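Local coordinates for protein prophage lambdalm01, antigen B (Listeria monocytogenes, PDB 4ACV) that probably serves as a tail terminator of a prophage, a hexameric ring protein expected to cap the tail tube once it has reached its length, at residues L93-H98 with E118-R123; R14-E19 with T79-G84. One frame throughout, in Å; residues are numbered along the deposited sequence.

Contact 1 of 2, residues L93-H98 with E118-R123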
ATOM      1  N   LEU A  93      17.641  25.914  -7.486  1.00 33.56           N
ATOM      2  CA  LEU A  93      16.334  25.642  -6.915  1.00 34.30           C
ATOM      3  C   LEU A  93      15.292  26.438  -7.698  1.00 34.52           C
ATOM      4  O   LEU A  93      15.382  27.662  -7.828  1.00 29.59           O
ATOM      5  CB  LEU A  93      16.308  26.021  -5.436  1.00 34.09           C
ATOM      6  CG  LEU A  93      14.968  25.904  -4.721  1.00 32.33           C
ATOM      7  CD1 LEU A  93      14.563  24.445  -4.542  1.00 20.82           C
ATOM      8  CD2 LEU A  93      15.070  26.605  -3.386  1.00 33.80           C
ATOM      9  N   VAL A  94      14.310  25.729  -8.235  1.00 29.57           N
ATOM     10  CA  VAL A  94      13.320  26.331  -9.114  1.00 31.60           C
ATOM     11  C   VAL A  94      11.953  26.464  -8.431  1.00 33.62           C
ATOM     12  O   VAL A  94      11.189  27.379  -8.733  1.00 30.41           O
ATOM     13  CB  VAL A  94      13.199  25.508 -10.410  1.00 33.52           C
ATOM     14  CG1 VAL A  94      11.924  25.827 -11.130  1.00 40.11           C
ATOM     15  CG2 VAL A  94      14.402  25.768 -11.287  1.00 37.91           C
ATOM     16  N   ALA A  95      11.648  25.551  -7.512  1.00 29.78           N
ATOM     17  CA  ALA A  95      10.392  25.622  -6.772  1.00 31.33           C
ATOM     18  C   ALA A  95      10.457  24.914  -5.431  1.00 32.57           C
ATOM     19  O   ALA A  95      11.171  23.924  -5.252  1.00 31.72           O
ATOM     20  CB  ALA A  95       9.227  25.077  -7.604  1.00 30.36           C
ATOM     21  N   VAL A  96       9.700  25.454  -4.487  1.00 28.26           N
ATOM     22  CA  VAL A  96       9.521  24.840  -3.193  1.00 25.61           C
ATOM     23  C   VAL A  96       8.025  24.796  -2.947  1.00 30.69           C
ATOM     24  O   VAL A  96       7.322  25.770  -3.185  1.00 29.67           O
ATOM     25  CB  VAL A  96      10.179  25.669  -2.086  1.00 26.18           C
ATOM     26  CG1 VAL A  96       9.958  25.015  -0.725  1.00 21.07           C
ATOM     27  CG2 VAL A  96      11.662  25.859  -2.373  1.00 23.47           C
ATOM     28  N   ARG A  97       7.525  23.658  -2.494  1.00 22.40           N
ATOM     29  CA  ARG A  97       6.115  23.551  -2.211  1.00 22.07           C
ATOM     30  C   ARG A  97       5.918  22.540  -1.094  1.00 29.43           C
ATOM     31  O   ARG A  97       6.774  21.676  -0.864  1.00 25.63           O
ATOM     32  CB  ARG A  97       5.341  23.158  -3.468  1.00 19.74           C
ATOM     33  CG  ARG A  97       5.740  21.814  -4.015  1.00 31.26           C
ATOM     34  CD  ARG A  97       4.942  21.427  -5.256  1.00 38.42           C
ATOM     35  NE  ARG A  97       5.301  22.216  -6.427  1.00 40.92           N
ATOM     36  CZ  ARG A  97       6.430  22.062  -7.112  1.00 51.17           C
ATOM     37  NH1 ARG A  97       7.328  21.165  -6.725  1.00 52.56           N
ATOM     38  NH2 ARG A  97       6.671  22.817  -8.175  1.00 56.63           N
ATOM     39  N   HIS A  98       4.815  22.685  -0.368  1.00 26.30           N
ATOM     40  CA  HIS A  98       4.447  21.693   0.621  1.00 19.93           C
ATOM     41  C   HIS A  98       3.943  20.460  -0.091  1.00 23.09           C
ATOM     42  O   HIS A  98       3.182  20.549  -1.045  1.00 20.74           O
ATOM     43  CB  HIS A  98       3.363  22.211   1.553  1.00 18.03           C
ATOM     44  CG  HIS A  98       3.808  23.335   2.426  1.00 19.06           C
ATOM     45  ND1 HIS A  98       4.687  23.157   3.471  1.00 26.08           N
ATOM     46  CD2 HIS A  98       3.485  24.649   2.423  1.00 21.02           C
ATOM     47  CE1 HIS A  98       4.892  24.317   4.071  1.00 21.58           C
ATOM     48  NE2 HIS A  98       4.176  25.238   3.452  1.00 25.74           N
ATOM     49  N   GLU A 118       8.477  19.518  -1.041  1.00 28.29           N
ATOM     50  CA  GLU A 118       9.026  19.003  -2.280  1.00 26.55           C
ATOM     51  C   GLU A 118       9.750  20.154  -2.967  1.00 28.93           C
ATOM     52  O   GLU A 118       9.180  21.234  -3.122  1.00 22.67           O
ATOM     53  CB  GLU A 118       7.907  18.492  -3.166  1.00 22.38           C
ATOM     54  CG  GLU A 118       8.344  18.134  -4.563  1.00 24.38           C
ATOM     55  CD  GLU A 118       7.205  17.588  -5.388  1.00 31.02           C
ATOM     56  OE1 GLU A 118       6.928  16.373  -5.273  1.00 35.94           O
ATOM     57  OE2 GLU A 118       6.578  18.366  -6.143  1.00 31.02           O
ATOM     58  N   VAL A 119      11.005  19.944  -3.358  1.00 29.77           N
ATOM     59  CA  VAL A 119      11.720  20.974  -4.114  1.00 28.80           C
ATOM     60  C   VAL A 119      12.107  20.528  -5.524  1.00 27.29           C
ATOM     61  O   VAL A 119      12.546  19.402  -5.726  1.00 27.33           O
ATOM     62  CB  VAL A 119      12.987  21.467  -3.392  1.00 31.15           C
ATOM     63  CG1 VAL A 119      12.626  22.105  -2.058  1.00 32.49           C
ATOM     64  CG2 VAL A 119      14.002  20.329  -3.243  1.00 23.44           C
ATOM     65  N   SER A 120      11.954  21.434  -6.484  1.00 27.85           N
ATOM     66  CA  SER A 120      12.363  21.188  -7.858  1.00 33.26           C
ATOM     67  C   SER A 120      13.681  21.888  -8.152  1.00 30.94           C
ATOM     68  O   SER A 120      13.823  23.092  -7.943  1.00 35.31           O
ATOM     69  CB  SER A 120      11.295  21.673  -8.832  1.00 44.10           C
ATOM     70  OG  SER A 120      10.044  21.089  -8.532  1.00 56.52           O
ATOM     71  N   ILE A 121      14.645  21.125  -8.645  1.00 24.03           N
ATOM     72  CA  ILE A 121      15.982  21.641  -8.875  1.00 21.69           C
ATOM     73  C   ILE A 121      16.400  21.398 -10.319  1.00 29.76           C
ATOM     74  O   ILE A 121      16.263  20.284 -10.835  1.00 32.31           O
ATOM     75  CB  ILE A 121      17.004  20.984  -7.901  1.00 27.41           C
ATOM     76  CG1 ILE A 121      16.744  21.458  -6.463  1.00 24.66           C
ATOM     77  CG2 ILE A 121      18.435  21.263  -8.346  1.00 23.98           C
ATOM     78  CD1 ILE A 121      17.630  20.824  -5.422  1.00 19.94           C
ATOM     79  N   CYS A 122      16.893  22.452 -10.969  1.00 28.63           N
ATOM     80  CA  CYS A 122      17.372  22.365 -12.347  1.00 32.15           C
ATOM     81  C   CYS A 122      18.899  22.358 -12.452  1.00 32.53           C
ATOM     82  O   CYS A 122      19.598  23.044 -11.704  1.00 32.66           O
ATOM     83  CB  CYS A 122      16.803  23.519 -13.185  1.00 34.84           C
ATOM     84  SG  CYS A 122      15.044  23.343 -13.576  1.00 55.29           S
ATOM     85  N   ARG A 123      19.417  21.593 -13.401  1.00 30.60           N
ATOM     86  CA  ARG A 123      20.846  21.636 -13.679  1.00 35.05           C
ATOM     87  C   ARG A 123      21.126  22.025 -15.122  1.00 38.19           C
ATOM     88  O   ARG A 123      20.245  21.963 -15.976  1.00 41.09           O
ATOM     89  CB  ARG A 123      21.494  20.300 -13.354  1.00 37.16           C
ATOM     90  CG  ARG A 123      20.861  19.125 -14.063  1.00 40.76           C
ATOM     91  CD  ARG A 123      21.226  17.839 -13.348  1.00 42.23           C
ATOM     92  NE  ARG A 123      21.060  16.684 -14.212  1.00 50.29           N
ATOM     93  CZ  ARG A 123      19.967  15.934 -14.253  1.00 56.83           C
ATOM     94  NH1 ARG A 123      18.943  16.219 -13.463  1.00 59.62           N
ATOM     95  NH2 ARG A 123      19.899  14.902 -15.085  1.00 59.69           N
TER
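Arg97 and Glu118 pair directly across two neighbouring antiparallel strands, and their side chains run side by side on the more open face of the sheet, which Ala95 and Ser120 share. The Arg97 chain bends at chi3 (71°), which folds the guanidinium back over the neighbouring strand. There NH1 lies 3.0 Å from OE2 of Glu118 in a salt bridge whose hydrogen bond is weak, bent to 120° at the hydrogen; the two planes lie 73° apart. NH1 also donates a straight bond to OG of Ser120, 3.3 Å away and almost exactly in the guanidinium plane. Both ends of this pair have further partners: OE1 of Glu118 pairs with Arg59, and NE of Arg97 reaches Glu47 of a neighbouring subunit, so the charges link strands and chains alike. The other face is oily and more closely packed. Leu93, with CG anti to its amide nitrogen, sends CD1 across Val119 at about a right angle, 3.6 Å from its CB, while Ile121 flanks the same methyl. CG2 of Val96 lies 3.9 Å from CG1 of Val119, and Phe85 covers Leu93 and Val119 from a loop. Toward the exposed end, Val94 touches SG of Cys122 through CG2. Here the register slips by one: O of Ser120 accepts a bond from N of Val94 at 2.7 Å and a weak one from N of Ala95. Two consecutive residues opposite a single one, within otherwise regular antiparallel pairing of strands 91-99 and 110-123, make this a classic beta bulge.

Contact 2 of 2, residues R14-E19 with T79-G84; sequences RTMLQE and TLIQMG
Met16 reaches from helix 6-21 toward the end of helix 71-83, and more of its surface is buried here than that of any other residue in the two segments. CG stands anti to the backbone nitrogen (chi1 -177°), carrying the chain outward, after which bends at chi2 and chi3 turn the thioether across Leu80. SD comes 4.0 Å from CB of Leu80, and the terminal methyl CE settles 4.0 Å from CG1 of Ile81. The same methyl approaches main-chain oxygen, lying 3.6 Å from O of Leu80, while CG is 3.4 Å from O of Gly84. Met16 thus packs against carbonyl groups at the helix end as well as against side chains. Gly84 is where the chain leaves the helix, with a positive phi of 112°, a backbone conformation in which glycine is at home. This is helix-to-helix packing within an alpha-beta fold: the segment axes pass 10.2 Å apart at an angle of 122°, so the two helices cross steeply and meet through a small patch of 230 Å² in all. Leu17 and Leu80 come next, each with 48 Å² buried. The Leu17 side chain leaves its helix at a slant to that of Leu80, and CD2 does the touching, 3.9 Å from CB of Leu80 and nearly as close to CD1. It also lies 4.3 Å from CG1 of Ile81, so Ile81 is met by a methyl from each of two successive residues. Beyond the patch, Phe85 packs on Met16.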
ATOM      1  N   ARG A  14      20.473  22.977   5.559  1.00 30.57           N
ATOM      2  CA  ARG A  14      21.026  23.190   6.894  1.00 28.84           C
ATOM      3  C   ARG A  14      21.828  24.486   6.969  1.00 35.10           C
ATOM      4  O   ARG A  14      21.662  25.271   7.901  1.00 34.87           O
ATOM      5  CB  ARG A  14      21.898  22.009   7.319  1.00 29.99           C
ATOM      6  CG  ARG A  14      22.856  22.329   8.450  1.00 37.21           C
ATOM      7  CD  ARG A  14      23.902  21.250   8.621  1.00 43.39           C
ATOM      8  NE  ARG A  14      23.896  20.732   9.984  1.00 54.50           N
ATOM      9  CZ  ARG A  14      24.667  21.196  10.963  1.00 67.20           C
ATOM     10  NH1 ARG A  14      25.522  22.180  10.720  1.00 64.79           N
ATOM     11  NH2 ARG A  14      24.590  20.672  12.183  1.00 73.81           N
ATOM     12  N   THR A  15      22.689  24.699   5.978  1.00 39.73           N
ATOM     13  CA  THR A  15      23.499  25.910   5.888  1.00 33.57           C
ATOM     14  C   THR A  15      22.629  27.156   5.756  1.00 35.47           C
ATOM     15  O   THR A  15      22.893  28.174   6.399  1.00 38.49           O
ATOM     16  CB  THR A  15      24.478  25.831   4.704  1.00 33.85           C
ATOM     17  OG1 THR A  15      25.378  24.744   4.916  1.00 37.54           O
ATOM     18  CG2 THR A  15      25.279  27.109   4.574  1.00 30.68           C
ATOM     19  N   MET A  16      21.588  27.073   4.929  1.00 31.31           N
ATOM     20  CA  MET A  16      20.625  28.166   4.823  1.00 29.99           C
ATOM     21  C   MET A  16      19.928  28.442   6.161  1.00 35.61           C
ATOM     22  O   MET A  16      19.830  29.590   6.594  1.00 39.68           O
ATOM     23  CB  MET A  16      19.591  27.891   3.725  1.00 35.03           C
ATOM     24  CG  MET A  16      18.591  29.032   3.512  1.00 33.26           C
ATOM     25  SD  MET A  16      17.223  29.056   4.701  1.00 37.05           S
ATOM     26  CE  MET A  16      16.328  27.609   4.142  1.00 26.13           C
ATOM     27  N   LEU A  17      19.442  27.393   6.817  1.00 38.43           N
ATOM     28  CA  LEU A  17      18.745  27.580   8.083  1.00 37.71           C
ATOM     29  C   LEU A  17      19.686  28.194   9.106  1.00 43.24           C
ATOM     30  O   LEU A  17      19.293  29.068   9.880  1.00 46.21           O
ATOM     31  CB  LEU A  17      18.137  26.265   8.593  1.00 30.39           C
ATOM     32  CG  LEU A  17      16.950  25.807   7.744  1.00 31.75           C
ATOM     33  CD1 LEU A  17      16.401  24.452   8.170  1.00 26.53           C
ATOM     34  CD2 LEU A  17      15.868  26.875   7.786  1.00 35.54           C
ATOM     35  N   GLN A  18      20.939  27.757   9.086  1.00 46.95           N
ATOM     36  CA  GLN A  18      21.906  28.227  10.065  1.00 52.00           C
ATOM     37  C   GLN A  18      22.375  29.632   9.752  1.00 51.33           C
ATOM     38  O   GLN A  18      22.436  30.478  10.637  1.00 53.43           O
ATOM     39  CB  GLN A  18      23.084  27.259  10.186  1.00 56.78           C
ATOM     40  CG  GLN A  18      22.637  25.851  10.585  1.00 68.76           C
ATOM     41  CD  GLN A  18      23.753  25.002  11.164  1.00 74.62           C
ATOM     42  OE1 GLN A  18      24.931  25.201  10.852  1.00 80.13           O
ATOM     43  NE2 GLN A  18      23.386  24.044  12.010  1.00 70.06           N
ATOM     44  N   GLU A  19      22.681  29.897   8.491  1.00 42.21           N
ATOM     45  CA  GLU A  19      23.247  31.192   8.140  1.00 40.33           C
ATOM     46  C   GLU A  19      22.191  32.267   7.931  1.00 46.66           C
ATOM     47  O   GLU A  19      22.467  33.452   8.096  1.00 56.61           O
ATOM     48  CB  GLU A  19      24.166  31.084   6.915  1.00 38.71           C
ATOM     49  N   THR A  79       8.895  29.366   6.367  1.00 29.70           N
ATOM     50  CA  THR A  79       9.095  30.535   5.520  1.00 32.28           C
ATOM     51  C   THR A  79      10.515  30.612   4.973  1.00 36.00           C
ATOM     52  O   THR A  79      10.726  30.933   3.805  1.00 37.20           O
ATOM     53  CB  THR A  79       8.780  31.837   6.269  1.00 40.36           C
ATOM     54  OG1 THR A  79       7.423  31.809   6.724  1.00 45.79           O
ATOM     55  CG2 THR A  79       8.984  33.043   5.353  1.00 42.98           C
ATOM     56  N   LEU A  80      11.490  30.317   5.820  1.00 36.99           N
ATOM     57  CA  LEU A  80      12.873  30.305   5.372  1.00 39.06           C
ATOM     58  C   LEU A  80      13.031  29.356   4.187  1.00 34.40           C
ATOM     59  O   LEU A  80      13.563  29.727   3.147  1.00 31.70           O
ATOM     60  CB  LEU A  80      13.808  29.918   6.521  1.00 41.07           C
ATOM     61  CG  LEU A  80      13.979  31.039   7.551  1.00 42.97           C
ATOM     62  CD1 LEU A  80      14.879  30.623   8.701  1.00 48.80           C
ATOM     63  CD2 LEU A  80      14.523  32.286   6.870  1.00 36.62           C
ATOM     64  N   ILE A  81      12.525  28.140   4.340  1.00 29.21           N
ATOM     65  CA  ILE A  81      12.675  27.136   3.307  1.00 33.28           C
ATOM     66  C   ILE A  81      11.989  27.558   2.001  1.00 34.74           C
ATOM     67  O   ILE A  81      12.565  27.429   0.918  1.00 36.51           O
ATOM     68  CB  ILE A  81      12.190  25.772   3.817  1.00 33.31           C
ATOM     69  CG1 ILE A  81      13.173  25.258   4.870  1.00 34.35           C
ATOM     70  CG2 ILE A  81      12.030  24.775   2.670  1.00 29.13           C
ATOM     71  CD1 ILE A  81      12.758  23.976   5.524  1.00 39.28           C
ATOM     72  N   GLN A  82      10.777  28.089   2.116  1.00 31.43           N
ATOM     73  CA  GLN A  82      10.034  28.611   0.969  1.00 37.20           C
ATOM     74  C   GLN A  82      10.729  29.758   0.213  1.00 40.97           C
ATOM     75  O   GLN A  82      10.506  29.942  -0.984  1.00 41.91           O
ATOM     76  CB  GLN A  82       8.644  29.074   1.412  1.00 37.66           C
ATOM     77  CG  GLN A  82       7.669  27.946   1.702  1.00 33.88           C
ATOM     78  CD  GLN A  82       6.240  28.437   1.743  1.00 38.02           C
ATOM     79  OE1 GLN A  82       5.651  28.554   2.811  1.00 40.47           O
ATOM     80  NE2 GLN A  82       5.682  28.748   0.577  1.00 36.31           N
ATOM     81  N   MET A  83      11.543  30.543   0.916  1.00 31.66           N
ATOM     82  CA  MET A  83      12.325  31.591   0.276  1.00 33.43           C
ATOM     83  C   MET A  83      13.505  31.050  -0.537  1.00 32.43           C
ATOM     84  O   MET A  83      14.020  31.736  -1.411  1.00 28.78           O
ATOM     85  CB  MET A  83      12.820  32.578   1.322  1.00 43.78           C
ATOM     86  CG  MET A  83      11.687  33.320   2.015  1.00 44.97           C
ATOM     87  SD  MET A  83      12.285  34.247   3.426  1.00 55.25           S
ATOM     88  CE  MET A  83      13.476  35.321   2.627  1.00 56.84           C
ATOM     89  N   GLY A  84      13.924  29.822  -0.243  1.00 28.96           N
ATOM     90  CA  GLY A  84      14.963  29.173  -1.006  1.00 27.37           C
ATOM     91  C   GLY A  84      16.259  28.977  -0.246  1.00 35.67           C
ATOM     92  O   GLY A  84      16.375  29.313   0.930  1.00 45.53           O
TER

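From the N terminus, helix 6-21 comes first, and its residues 14-19 wait through strands 37-47 and 55-66 until residues 79-84 bring helix 71-83 to its close and lead out of it; contact 2 closes that loop of 59 residues. Contact 1 opens afterwards, on the next strand, and closes a shorter excursion of 19 residues, mostly strand, so the two loops follow in series and neither nests nor crosses. Their centres are about 13 Å apart, yet they touch: CD2 of Leu93 lies 3.5 Å from CA of Gly84, and CG2 of Val96 lies 3.8 Å from O of Ile81. These meetings seat the end of helix 71-83, which helix 6-21 packs against, on the face of the sheet that carries Leu93 and Val96.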